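Local structure of nisin biosynthesis protein NisC (Lactococcus lactis subsp. lactis, 2G0D) at residues G36-I41 against E65-K70; M43-K48 against K58-Y63; L200-A205 against F237-F242. The protein catalyses the cyclisation steps that form the thioether rings of the lantibiotic nisin, and carries a bound zinc ion. All coordinates share one frame; numbering follows the deposited sequence.

Contact 1 (G36-I41 against E65-K70)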
ATOM      1  N   GLY A  36       7.631   3.921 -12.031  1.00 29.71           N
ATOM      2  CA  GLY A  36       8.724   3.449 -12.875  1.00 28.74           C
ATOM      3  C   GLY A  36       8.749   1.949 -13.100  1.00 28.54           C
ATOM      4  O   GLY A  36       7.715   1.263 -12.981  1.00 28.02           O
ATOM      5  N   LEU A  37       9.941   1.445 -13.402  1.00 27.86           N
ATOM      6  CA  LEU A  37      10.128   0.072 -13.901  1.00 28.71           C
ATOM      7  C   LEU A  37       9.683  -1.088 -13.002  1.00 28.46           C
ATOM      8  O   LEU A  37       9.199  -2.082 -13.498  1.00 29.86           O
ATOM      9  CB  LEU A  37      11.571  -0.140 -14.351  1.00 27.68           C
ATOM     10  CG  LEU A  37      11.866   0.531 -15.695  1.00 29.88           C
ATOM     11  CD1 LEU A  37      13.402   0.607 -15.928  1.00 30.36           C
ATOM     12  CD2 LEU A  37      11.167  -0.217 -16.854  1.00 28.09           C
ATOM     13  N   PRO A  38       9.889  -0.980 -11.687  1.00 28.36           N
ATOM     14  CA  PRO A  38       9.357  -2.001 -10.792  1.00 28.02           C
ATOM     15  C   PRO A  38       7.852  -2.307 -10.990  1.00 27.90           C
ATOM     16  O   PRO A  38       7.469  -3.486 -10.985  1.00 27.19           O
ATOM     17  CB  PRO A  38       9.646  -1.407  -9.403  1.00 27.93           C
ATOM     18  CG  PRO A  38      10.937  -0.619  -9.633  1.00 27.71           C
ATOM     19  CD  PRO A  38      10.661   0.054 -10.950  1.00 28.23           C
ATOM     20  N   GLY A  39       7.015  -1.280 -11.161  1.00 27.87           N
ATOM     21  CA  GLY A  39       5.568  -1.487 -11.468  1.00 27.23           C
ATOM     22  C   GLY A  39       5.349  -2.179 -12.808  1.00 27.77           C
ATOM     23  O   GLY A  39       4.494  -3.063 -12.947  1.00 26.95           O
ATOM     24  N   ILE A  40       6.178  -1.823 -13.790  1.00 28.06           N
ATOM     25  CA  ILE A  40       6.117  -2.441 -15.103  1.00 28.59           C
ATOM     26  C   ILE A  40       6.526  -3.921 -15.077  1.00 29.20           C
ATOM     27  O   ILE A  40       5.851  -4.759 -15.688  1.00 29.79           O
ATOM     28  CB  ILE A  40       7.000  -1.676 -16.120  1.00 28.64           C
ATOM     29  CG1 ILE A  40       6.636  -0.185 -16.128  1.00 28.97           C
ATOM     30  CG2 ILE A  40       6.839  -2.252 -17.510  1.00 29.42           C
ATOM     31  CD1 ILE A  40       5.137   0.139 -16.295  1.00 25.94           C
ATOM     32  N   ILE A  41       7.631  -4.221 -14.383  1.00 28.31           N
ATOM     33  CA  ILE A  41       8.098  -5.581 -14.159  1.00 27.63           C
ATOM     34  C   ILE A  41       6.985  -6.416 -13.514  1.00 28.03           C
ATOM     35  O   ILE A  41       6.751  -7.534 -13.947  1.00 27.68           O
ATOM     36  CB  ILE A  41       9.378  -5.591 -13.256  1.00 27.73           C
ATOM     37  CG1 ILE A  41      10.593  -5.037 -14.037  1.00 28.29           C
ATOM     38  CG2 ILE A  41       9.672  -6.980 -12.723  1.00 25.81           C
ATOM     39  CD1 ILE A  41      11.788  -4.586 -13.134  1.00 27.44           C
ATOM     40  N   GLU A  65      18.335  -5.560 -15.627  1.00 36.20           N
ATOM     41  CA  GLU A  65      19.711  -5.184 -15.902  1.00 37.17           C
ATOM     42  C   GLU A  65      19.843  -3.665 -15.998  1.00 36.62           C
ATOM     43  O   GLU A  65      20.786  -3.083 -15.448  1.00 36.39           O
ATOM     44  CB  GLU A  65      20.279  -5.906 -17.130  1.00 37.97           C
ATOM     45  CG  GLU A  65      20.734  -7.361 -16.839  1.00 40.92           C
ATOM     46  CD  GLU A  65      21.631  -7.517 -15.583  1.00 46.75           C
ATOM     47  OE1 GLU A  65      22.877  -7.264 -15.669  1.00 47.28           O
ATOM     48  OE2 GLU A  65      21.090  -7.921 -14.510  1.00 47.47           O
ATOM     49  N   TYR A  66      18.872  -3.022 -16.642  1.00 36.03           N
ATOM     50  CA  TYR A  66      18.845  -1.561 -16.698  1.00 35.78           C
ATOM     51  C   TYR A  66      18.761  -0.952 -15.300  1.00 36.25           C
ATOM     52  O   TYR A  66      19.381   0.070 -15.042  1.00 36.10           O
ATOM     53  CB  TYR A  66      17.693  -1.075 -17.565  1.00 35.74           C
ATOM     54  CG  TYR A  66      17.569   0.419 -17.678  1.00 35.36           C
ATOM     55  CD1 TYR A  66      18.233   1.112 -18.687  1.00 36.94           C
ATOM     56  CD2 TYR A  66      16.768   1.144 -16.792  1.00 36.46           C
ATOM     57  CE1 TYR A  66      18.119   2.497 -18.807  1.00 36.81           C
ATOM     58  CE2 TYR A  66      16.622   2.521 -16.904  1.00 35.96           C
ATOM     59  CZ  TYR A  66      17.313   3.199 -17.924  1.00 37.38           C
ATOM     60  OH  TYR A  66      17.196   4.571 -18.068  1.00 35.93           O
ATOM     61  N   ILE A  67      17.983  -1.567 -14.404  1.00 36.51           N
ATOM     62  CA  ILE A  67      17.916  -1.097 -13.018  1.00 36.57           C
ATOM     63  C   ILE A  67      19.249  -1.231 -12.258  1.00 37.12           C
ATOM     64  O   ILE A  67      19.689  -0.260 -11.637  1.00 37.01           O
ATOM     65  CB  ILE A  67      16.762  -1.758 -12.201  1.00 36.33           C
ATOM     66  CG1 ILE A  67      15.383  -1.204 -12.625  1.00 35.42           C
ATOM     67  CG2 ILE A  67      16.981  -1.534 -10.709  1.00 35.41           C
ATOM     68  CD1 ILE A  67      14.217  -1.970 -12.023  1.00 35.88           C
ATOM     69  N   VAL A  68      19.881  -2.409 -12.276  1.00 38.07           N
ATOM     70  CA  VAL A  68      21.157  -2.552 -11.535  1.00 38.99           C
ATOM     71  C   VAL A  68      22.247  -1.606 -12.064  1.00 39.61           C
ATOM     72  O   VAL A  68      23.018  -1.029 -11.286  1.00 39.60           O
ATOM     73  CB  VAL A  68      21.644  -4.050 -11.279  1.00 39.61           C
ATOM     74  CG1 VAL A  68      20.807  -5.100 -12.013  1.00 39.46           C
ATOM     75  CG2 VAL A  68      23.162  -4.232 -11.541  1.00 38.75           C
ATOM     76  N   SER A  69      22.259  -1.396 -13.375  1.00 40.30           N
ATOM     77  CA  SER A  69      23.189  -0.460 -13.987  1.00 41.20           C
ATOM     78  C   SER A  69      23.019   0.963 -13.449  1.00 41.40           C
ATOM     79  O   SER A  69      24.017   1.667 -13.215  1.00 41.09           O
ATOM     80  CB  SER A  69      23.032  -0.478 -15.502  1.00 41.34           C
ATOM     81  OG  SER A  69      23.340   0.791 -16.034  1.00 43.82           O
ATOM     82  N   LYS A  70      21.765   1.377 -13.250  1.00 41.56           N
ATOM     83  CA  LYS A  70      21.465   2.716 -12.727  1.00 42.00           C
ATOM     84  C   LYS A  70      21.767   2.830 -11.241  1.00 42.46           C
ATOM     85  O   LYS A  70      22.128   3.908 -10.767  1.00 42.68           O
ATOM     86  CB  LYS A  70      19.999   3.095 -12.968  1.00 42.11           C
ATOM     87  CG  LYS A  70      19.641   3.380 -14.413  1.00 41.83           C
ATOM     88  CD  LYS A  70      20.515   4.477 -14.997  1.00 42.16           C
ATOM     89  CE  LYS A  70      20.193   4.709 -16.452  1.00 43.13           C
ATOM     90  NZ  LYS A  70      18.990   5.567 -16.533  1.00 43.59           N
TER
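I67 meets three residues of the facing helix with one atom, its CD1 methyl. The closest is I41, whose own CD1 comes up tip to tip at 3.7 Å; L37 CB lies 4.0 Å from I67 CD1, and the P38 ring offers its CD to the same methyl at 4.2 Å. I67 reaches this far because CD1 runs on extended beyond CG1 (chi2 171°), pointing the branch across the gap. L37 faces two ways: CB serves I67, while its CD1 branch crosses the Y66 side chain at about a right angle and approaches the ring obliquely, 3.5 Å from CD2. The aromatic ring is put there by a first torsion of 179°, which sets CG opposite the backbone N. The two helices, 37-45 and 53-74, form an antiparallel helical hairpin of the alpha toroid; the axes of 37-41 and 65-70 make an angle of 159° and pass 11.7 Å apart, a spacing bridged by branched and aromatic side chains without a hydrogen bond across it. Further out, K70 CG lies over one face of the Y66 ring, 4.0 Å above its plane and offset toward the rim, and K70 NZ forms a salt bridge with E30. E30 is also joined to L37 by a backbone hydrogen bond at the start of helix 37-45. W15 and T19 of helix 3-20 also touch L37, and I88 of helix 85-92 packs on both P38 and I67.

Contact 2 (M43-K48 against K58-Y63)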
ATOM      1  N   MET A  43       3.607  -5.955 -13.588  1.00 29.62           N
ATOM      2  CA  MET A  43       2.518  -6.149 -14.538  1.00 31.06           C
ATOM      3  C   MET A  43       2.851  -7.237 -15.562  1.00 29.55           C
ATOM      4  O   MET A  43       2.024  -8.082 -15.846  1.00 30.44           O
ATOM      5  CB  MET A  43       2.181  -4.846 -15.249  1.00 30.84           C
ATOM      6  CG  MET A  43       1.255  -5.074 -16.465  1.00 32.80           C
ATOM      7  SD  MET A  43       1.295  -3.756 -17.671  1.00 36.62           S
ATOM      8  CE  MET A  43       2.884  -4.032 -18.415  1.00 32.87           C
ATOM      9  N   LEU A  44       4.059  -7.203 -16.105  1.00 29.02           N
ATOM     10  CA  LEU A  44       4.494  -8.150 -17.145  1.00 28.87           C
ATOM     11  C   LEU A  44       4.674  -9.551 -16.576  1.00 28.73           C
ATOM     12  O   LEU A  44       4.369 -10.543 -17.240  1.00 27.49           O
ATOM     13  CB  LEU A  44       5.817  -7.689 -17.782  1.00 28.73           C
ATOM     14  CG  LEU A  44       5.858  -6.507 -18.760  1.00 30.24           C
ATOM     15  CD1 LEU A  44       7.304  -6.179 -19.163  1.00 28.12           C
ATOM     16  CD2 LEU A  44       5.041  -6.774 -19.999  1.00 28.01           C
ATOM     17  N   ALA A  45       5.174  -9.606 -15.337  1.00 29.00           N
ATOM     18  CA  ALA A  45       5.476 -10.863 -14.668  1.00 28.80           C
ATOM     19  C   ALA A  45       4.217 -11.637 -14.393  1.00 29.10           C
ATOM     20  O   ALA A  45       4.208 -12.852 -14.450  1.00 29.42           O
ATOM     21  CB  ALA A  45       6.250 -10.615 -13.386  1.00 28.65           C
ATOM     22  N   GLU A  46       3.148 -10.911 -14.099  1.00 29.87           N
ATOM     23  CA  GLU A  46       1.833 -11.491 -13.898  1.00 30.44           C
ATOM     24  C   GLU A  46       1.163 -12.022 -15.163  1.00 31.03           C
ATOM     25  O   GLU A  46       0.039 -12.524 -15.109  1.00 31.55           O
ATOM     26  CB  GLU A  46       0.911 -10.460 -13.267  1.00 29.83           C
ATOM     27  CG  GLU A  46       1.130 -10.276 -11.798  1.00 29.19           C
ATOM     28  CD  GLU A  46       0.949 -11.543 -10.968  1.00 27.49           C
ATOM     29  OE1 GLU A  46       0.522 -12.586 -11.524  1.00 25.69           O
ATOM     30  OE2 GLU A  46       1.253 -11.475  -9.748  1.00 25.96           O
ATOM     31  N   LEU A  47       1.836 -11.900 -16.295  1.00 31.73           N
ATOM     32  CA  LEU A  47       1.257 -12.301 -17.569  1.00 32.73           C
ATOM     33  C   LEU A  47       1.904 -13.582 -18.075  1.00 33.66           C
ATOM     34  O   LEU A  47       1.777 -13.912 -19.249  1.00 33.43           O
ATOM     35  CB  LEU A  47       1.416 -11.180 -18.591  1.00 32.25           C
ATOM     36  CG  LEU A  47       0.730  -9.846 -18.294  1.00 32.64           C
ATOM     37  CD1 LEU A  47       0.985  -8.899 -19.466  1.00 31.93           C
ATOM     38  CD2 LEU A  47      -0.764 -10.051 -18.097  1.00 31.29           C
ATOM     39  N   LYS A  48       2.560 -14.307 -17.165  1.00 34.91           N
ATOM     40  CA  LYS A  48       3.337 -15.504 -17.484  1.00 36.72           C
ATOM     41  C   LYS A  48       2.536 -16.616 -18.178  1.00 37.29           C
ATOM     42  O   LYS A  48       3.066 -17.305 -19.060  1.00 36.37           O
ATOM     43  CB  LYS A  48       4.057 -16.048 -16.238  1.00 36.59           C
ATOM     44  CG  LYS A  48       4.865 -17.308 -16.516  1.00 37.55           C
ATOM     45  CD  LYS A  48       5.841 -17.653 -15.394  1.00 38.33           C
ATOM     46  CE  LYS A  48       6.624 -18.923 -15.792  1.00 41.49           C
ATOM     47  NZ  LYS A  48       7.700 -19.332 -14.828  1.00 40.74           N
ATOM     48  N   LYS A  58      11.929 -11.546 -21.173  1.00 36.75           N
ATOM     49  CA  LYS A  58      13.099 -10.900 -21.768  1.00 36.63           C
ATOM     50  C   LYS A  58      13.123  -9.406 -21.419  1.00 35.82           C
ATOM     51  O   LYS A  58      14.153  -8.878 -20.997  1.00 35.55           O
ATOM     52  CB  LYS A  58      13.106 -11.125 -23.290  1.00 36.84           C
ATOM     53  CG  LYS A  58      14.332 -10.626 -24.027  1.00 39.28           C
ATOM     54  CD  LYS A  58      15.486 -11.642 -23.953  1.00 43.45           C
ATOM     55  CE  LYS A  58      16.649 -11.146 -23.107  1.00 43.87           C
ATOM     56  NZ  LYS A  58      17.516 -10.254 -23.945  1.00 43.79           N
ATOM     57  N   LYS A  59      11.980  -8.738 -21.593  1.00 34.91           N
ATOM     58  CA  LYS A  59      11.822  -7.341 -21.197  1.00 34.05           C
ATOM     59  C   LYS A  59      12.086  -7.145 -19.717  1.00 33.52           C
ATOM     60  O   LYS A  59      12.781  -6.215 -19.320  1.00 33.63           O
ATOM     61  CB  LYS A  59      10.431  -6.810 -21.569  1.00 33.93           C
ATOM     62  CG  LYS A  59      10.050  -6.991 -23.034  1.00 34.35           C
ATOM     63  CD  LYS A  59      10.971  -6.239 -24.000  1.00 35.78           C
ATOM     64  CE  LYS A  59      10.640  -6.611 -25.436  1.00 37.89           C
ATOM     65  NZ  LYS A  59      11.343  -5.743 -26.420  1.00 39.74           N
ATOM     66  N   ILE A  60      11.523  -8.019 -18.898  1.00 33.92           N
ATOM     67  CA  ILE A  60      11.731  -7.950 -17.460  1.00 33.64           C
ATOM     68  C   ILE A  60      13.234  -7.943 -17.180  1.00 34.34           C
ATOM     69  O   ILE A  60      13.744  -7.032 -16.502  1.00 34.32           O
ATOM     70  CB  ILE A  60      10.971  -9.088 -16.727  1.00 33.74           C
ATOM     71  CG1 ILE A  60       9.466  -8.770 -16.710  1.00 32.30           C
ATOM     72  CG2 ILE A  60      11.473  -9.270 -15.275  1.00 32.41           C
ATOM     73  CD1 ILE A  60       8.573  -9.995 -16.695  1.00 31.37           C
ATOM     74  N   ASP A  61      13.944  -8.914 -17.761  1.00 34.54           N
ATOM     75  CA  ASP A  61      15.380  -9.042 -17.540  1.00 35.10           C
ATOM     76  C   ASP A  61      16.137  -7.839 -18.093  1.00 34.91           C
ATOM     77  O   ASP A  61      17.077  -7.364 -17.465  1.00 34.89           O
ATOM     78  CB  ASP A  61      15.905 -10.370 -18.077  1.00 35.41           C
ATOM     79  CG  ASP A  61      15.451 -11.564 -17.227  1.00 37.50           C
ATOM     80  OD1 ASP A  61      15.346 -11.424 -15.991  1.00 38.29           O
ATOM     81  OD2 ASP A  61      15.211 -12.651 -17.795  1.00 38.99           O
ATOM     82  N   ASN A  62      15.684  -7.317 -19.234  1.00 34.40           N
ATOM     83  CA  ASN A  62      16.189  -6.059 -19.756  1.00 34.67           C
ATOM     84  C   ASN A  62      16.043  -4.943 -18.731  1.00 34.37           C
ATOM     85  O   ASN A  62      17.002  -4.224 -18.441  1.00 33.89           O
ATOM     86  CB  ASN A  62      15.450  -5.670 -21.047  1.00 35.18           C
ATOM     87  CG  ASN A  62      15.890  -6.490 -22.240  1.00 37.49           C
ATOM     88  OD1 ASN A  62      16.912  -7.186 -22.179  1.00 39.01           O
ATOM     89  ND2 ASN A  62      15.120  -6.423 -23.336  1.00 37.67           N
ATOM     90  N   TYR A  63      14.828  -4.799 -18.193  1.00 33.83           N
ATOM     91  CA  TYR A  63      14.534  -3.710 -17.280  1.00 33.41           C
ATOM     92  C   TYR A  63      15.287  -3.904 -15.958  1.00 33.78           C
ATOM     93  O   TYR A  63      15.698  -2.926 -15.336  1.00 33.36           O
ATOM     94  CB  TYR A  63      13.017  -3.584 -17.048  1.00 33.29           C
ATOM     95  CG  TYR A  63      12.193  -3.323 -18.298  1.00 33.08           C
ATOM     96  CD1 TYR A  63      12.767  -2.751 -19.445  1.00 33.66           C
ATOM     97  CD2 TYR A  63      10.833  -3.625 -18.324  1.00 33.05           C
ATOM     98  CE1 TYR A  63      12.010  -2.497 -20.589  1.00 33.75           C
ATOM     99  CE2 TYR A  63      10.063  -3.367 -19.447  1.00 33.83           C
ATOM    100  CZ  TYR A  63      10.656  -2.807 -20.584  1.00 34.48           C
ATOM    101  OH  TYR A  63       9.891  -2.568 -21.702  1.00 31.97           O
TER
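K59 and Y63, both of which touch L44 on the facing helix, are joined by a helical hydrogen bond from Y63 N to K59 O of 2.7 Å. The same K59 O stands over one face of the Y63 ring, 3.1 Å above the ring plane and offset toward the rim. The L44 CD1 methyl meets both residues: Y63 CE2 is 3.9 Å away, where the methyl comes to the ring obliquely and the two side chains cross at about a right angle, and K59 CB is 4.0 Å from L44 CD1. With CG beside its own backbone N (chi1 -74°), L44 directs this branch toward segment 58-63 of helix 53-74 while its CB receives I60 CD1 at 3.8 Å. That terminal methyl also lies by the last turn of helix 37-45, 3.7 Å from A45 N and 4.1 Å from A45 CB. K59 bends away after CB, and its NZ forms a salt bridge with D16 of helix 3-20, the residue that also hydrogen-bonds Y63 OH. The contact divides its chemistry: the atoms that touch across it are almost all hydrocarbon, while the polar ends of K59 and Y63 share a carboxylate on helix 3-20, which probably fixes the ring's position and favours an ionised D16.

Contact 3 (L200-A205 against F237-F242)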
ATOM      1  N   LEU A 200      -3.726  14.440  13.235  1.00 35.50           N
ATOM      2  CA  LEU A 200      -3.471  13.012  13.140  1.00 35.58           C
ATOM      3  C   LEU A 200      -4.018  12.505  11.804  1.00 35.03           C
ATOM      4  O   LEU A 200      -5.240  12.542  11.572  1.00 34.93           O
ATOM      5  CB  LEU A 200      -4.174  12.280  14.286  1.00 35.56           C
ATOM      6  CG  LEU A 200      -4.011  10.766  14.420  1.00 36.75           C
ATOM      7  CD1 LEU A 200      -2.529  10.393  14.667  1.00 36.06           C
ATOM      8  CD2 LEU A 200      -4.917  10.229  15.547  1.00 36.28           C
ATOM      9  N   ASN A 201      -3.118  12.048  10.931  1.00 34.46           N
ATOM     10  CA  ASN A 201      -3.502  11.506   9.614  1.00 33.65           C
ATOM     11  C   ASN A 201      -4.209  10.154   9.768  1.00 33.00           C
ATOM     12  O   ASN A 201      -3.754   9.281  10.517  1.00 31.81           O
ATOM     13  CB  ASN A 201      -2.283  11.419   8.681  1.00 33.68           C
ATOM     14  CG  ASN A 201      -2.659  11.055   7.256  1.00 33.08           C
ATOM     15  OD1 ASN A 201      -3.218   9.983   7.006  1.00 30.72           O
ATOM     16  ND2 ASN A 201      -2.339  11.934   6.313  1.00 31.11           N
ATOM     17  N   MET A 202      -5.344  10.018   9.080  1.00 32.92           N
ATOM     18  CA  MET A 202      -6.274   8.900   9.288  1.00 32.35           C
ATOM     19  C   MET A 202      -6.471   8.045   8.034  1.00 32.01           C
ATOM     20  O   MET A 202      -7.387   7.220   7.949  1.00 31.64           O
ATOM     21  CB  MET A 202      -7.610   9.449   9.813  1.00 33.34           C
ATOM     22  CG  MET A 202      -7.544  10.046  11.265  1.00 33.07           C
ATOM     23  SD  MET A 202      -7.425   8.740  12.510  1.00 34.76           S
ATOM     24  CE  MET A 202      -5.704   8.787  12.769  1.00 39.00           C
ATOM     25  N   GLY A 203      -5.592   8.250   7.065  1.00 31.84           N
ATOM     26  CA  GLY A 203      -5.596   7.483   5.821  1.00 31.48           C
ATOM     27  C   GLY A 203      -4.793   6.208   5.966  1.00 31.04           C
ATOM     28  O   GLY A 203      -3.974   6.080   6.872  1.00 30.69           O
ATOM     29  N   LEU A 204      -5.032   5.263   5.071  1.00 31.25           N
ATOM     30  CA  LEU A 204      -4.260   4.026   5.044  1.00 31.87           C
ATOM     31  C   LEU A 204      -2.830   4.285   4.594  1.00 31.36           C
ATOM     32  O   LEU A 204      -1.865   3.809   5.217  1.00 31.33           O
ATOM     33  CB  LEU A 204      -4.913   3.013   4.089  1.00 32.20           C
ATOM     34  CG  LEU A 204      -4.206   1.653   3.965  1.00 33.85           C
ATOM     35  CD1 LEU A 204      -4.499   0.849   5.209  1.00 35.59           C
ATOM     36  CD2 LEU A 204      -4.647   0.881   2.749  1.00 32.73           C
ATOM     37  N   ALA A 205      -2.714   5.019   3.493  1.00 30.98           N
ATOM     38  CA  ALA A 205      -1.444   5.257   2.805  1.00 31.61           C
ATOM     39  C   ALA A 205      -0.443   6.078   3.633  1.00 31.77           C
ATOM     40  O   ALA A 205       0.769   5.835   3.569  1.00 32.32           O
ATOM     41  CB  ALA A 205      -1.704   5.942   1.460  1.00 30.77           C
ATOM     42  N   PHE A 237      -9.578   1.404  18.396  1.00 33.74           N
ATOM     43  CA  PHE A 237     -10.370   2.205  19.348  1.00 33.51           C
ATOM     44  C   PHE A 237     -10.507   3.669  18.876  1.00 33.41           C
ATOM     45  O   PHE A 237     -11.580   4.277  19.028  1.00 33.15           O
ATOM     46  CB  PHE A 237      -9.737   2.126  20.750  1.00 34.26           C
ATOM     47  CG  PHE A 237     -10.463   2.922  21.817  1.00 34.86           C
ATOM     48  CD1 PHE A 237     -11.311   2.289  22.718  1.00 36.55           C
ATOM     49  CD2 PHE A 237     -10.248   4.293  21.960  1.00 36.74           C
ATOM     50  CE1 PHE A 237     -11.963   3.018  23.746  1.00 35.65           C
ATOM     51  CE2 PHE A 237     -10.901   5.034  22.973  1.00 36.03           C
ATOM     52  CZ  PHE A 237     -11.753   4.386  23.863  1.00 34.75           C
ATOM     53  N   ILE A 238      -9.437   4.216  18.287  1.00 33.05           N
ATOM     54  CA  ILE A 238      -9.467   5.589  17.759  1.00 33.34           C
ATOM     55  C   ILE A 238     -10.355   5.685  16.511  1.00 33.59           C
ATOM     56  O   ILE A 238     -11.069   6.667  16.336  1.00 33.94           O
ATOM     57  CB  ILE A 238      -8.046   6.173  17.485  1.00 33.31           C
ATOM     58  CG1 ILE A 238      -7.271   6.352  18.799  1.00 33.40           C
ATOM     59  CG2 ILE A 238      -8.143   7.510  16.743  1.00 32.51           C
ATOM     60  CD1 ILE A 238      -5.790   6.614  18.613  1.00 33.84           C
ATOM     61  N   TYR A 239     -10.318   4.667  15.652  1.00 33.44           N
ATOM     62  CA  TYR A 239     -11.264   4.615  14.533  1.00 33.49           C
ATOM     63  C   TYR A 239     -12.707   4.537  15.020  1.00 33.93           C
ATOM     64  O   TYR A 239     -13.568   5.274  14.524  1.00 34.09           O
ATOM     65  CB  TYR A 239     -10.898   3.522  13.513  1.00 32.60           C
ATOM     66  CG  TYR A 239      -9.857   4.046  12.561  1.00 31.79           C
ATOM     67  CD1 TYR A 239     -10.223   4.741  11.397  1.00 30.54           C
ATOM     68  CD2 TYR A 239      -8.501   3.923  12.864  1.00 31.72           C
ATOM     69  CE1 TYR A 239      -9.252   5.285  10.546  1.00 30.39           C
ATOM     70  CE2 TYR A 239      -7.526   4.443  12.022  1.00 31.69           C
ATOM     71  CZ  TYR A 239      -7.906   5.118  10.871  1.00 30.82           C
ATOM     72  OH  TYR A 239      -6.921   5.614  10.071  1.00 31.12           O
ATOM     73  N   GLU A 240     -12.957   3.684  16.011  1.00 34.19           N
ATOM     74  CA  GLU A 240     -14.297   3.517  16.556  1.00 35.10           C
ATOM     75  C   GLU A 240     -14.802   4.816  17.172  1.00 35.47           C
ATOM     76  O   GLU A 240     -15.991   5.142  17.050  1.00 35.49           O
ATOM     77  CB  GLU A 240     -14.343   2.382  17.612  1.00 35.29           C
ATOM     78  CG  GLU A 240     -14.327   0.950  17.037  1.00 35.33           C
ATOM     79  CD  GLU A 240     -15.570   0.636  16.199  1.00 36.02           C
ATOM     80  OE1 GLU A 240     -16.549   0.075  16.743  1.00 35.44           O
ATOM     81  OE2 GLU A 240     -15.570   0.963  14.988  1.00 36.01           O
ATOM     82  N   LYS A 241     -13.906   5.557  17.825  1.00 36.09           N
ATOM     83  CA  LYS A 241     -14.317   6.772  18.534  1.00 36.78           C
ATOM     84  C   LYS A 241     -14.662   7.900  17.568  1.00 36.48           C
ATOM     85  O   LYS A 241     -15.668   8.586  17.748  1.00 36.29           O
ATOM     86  CB  LYS A 241     -13.254   7.250  19.534  1.00 37.32           C
ATOM     87  CG  LYS A 241     -13.831   8.006  20.757  1.00 38.65           C
ATOM     88  CD  LYS A 241     -14.317   7.005  21.837  1.00 41.18           C
ATOM     89  CE  LYS A 241     -14.700   7.677  23.151  1.00 41.80           C
ATOM     90  NZ  LYS A 241     -16.025   8.391  23.082  1.00 43.69           N
ATOM     91  N   PHE A 242     -13.832   8.084  16.546  1.00 35.99           N
ATOM     92  CA  PHE A 242     -13.976   9.244  15.669  1.00 35.18           C
ATOM     93  C   PHE A 242     -14.784   8.984  14.379  1.00 34.59           C
ATOM     94  O   PHE A 242     -14.918   9.884  13.539  1.00 34.77           O
ATOM     95  CB  PHE A 242     -12.616   9.904  15.413  1.00 35.21           C
ATOM     96  CG  PHE A 242     -12.013  10.554  16.650  1.00 35.91           C
ATOM     97  CD1 PHE A 242     -11.001   9.921  17.366  1.00 35.71           C
ATOM     98  CD2 PHE A 242     -12.468  11.801  17.098  1.00 36.16           C
ATOM     99  CE1 PHE A 242     -10.444  10.529  18.512  1.00 36.73           C
ATOM    100  CE2 PHE A 242     -11.930  12.402  18.242  1.00 36.19           C
ATOM    101  CZ  PHE A 242     -10.915  11.762  18.945  1.00 36.19           C
TER
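The Y239 ring carries the contact, with a carbonyl at its edge and a sulfur near its surface. M202 O lies in the ring plane beside the hydroxyl, whereas M202 SD sits 4.5 Å from the ring centroid, 28° off the normal, in an oblique Met-aromatic contact. M202 thus addresses one tyrosine with both backbone and side chain: the two side chains slide past each other in opposite directions, and a bend in the methionine chain (chi2 -74°) brings SD to 4.0 Å from Y239 CZ. The tyrosine hydroxyl donates to M202 O at 2.7 Å, a short bond but not one along a lone pair. The C=O...donor angle is 102°, and the Y239 hydroxyl stands well above the carbonyl plane of M202. W252 adds an edge-to-face partner for the ring, and A209 N gives the hydroxyl a weak second bond, so this buried oxygen has partners on two pieces of backbone. Farther along, I238 CG2 lies 4.4 Å from L200 CD2 and 4.5 Å from M202 SD, a looser apolar packing. An Asx turn helps shape the loop, N201 OD1 accepting from G203 N at 2.9 Å. Helix 226-242 is in this way fastened to the loop that follows strand 200-201, itself paired with 255-256. The loop then runs inward in the alpha toroid and passes near the zinc site, where A205 shares a backbone hydrogen bond with the zinc ligand C278.

Overall arrangement
Contacts 1 and 2 are successive levels of one helical hairpin, since both join helix 37-45 to helix 53-74; contact 2, nearer the turn, falls wholly within the chain segment spanned by contact 1. Their centres are 10 Å apart and their side chains pack on one another, with L37 CD2 3.6 Å from Y63 CG and I41 CG2 3.9 Å from I60 CG2. Contact 3 belongs to the other side of the toroid: its centre is 35 Å from that of contact 1 and 38 Å from that of contact 2, and the nearest atoms of contacts 1 and 3 remain about 17 Å apart. Contact 3 lies near the zinc site of C278, C324 and H325, through the backbone bond of A205 to C278.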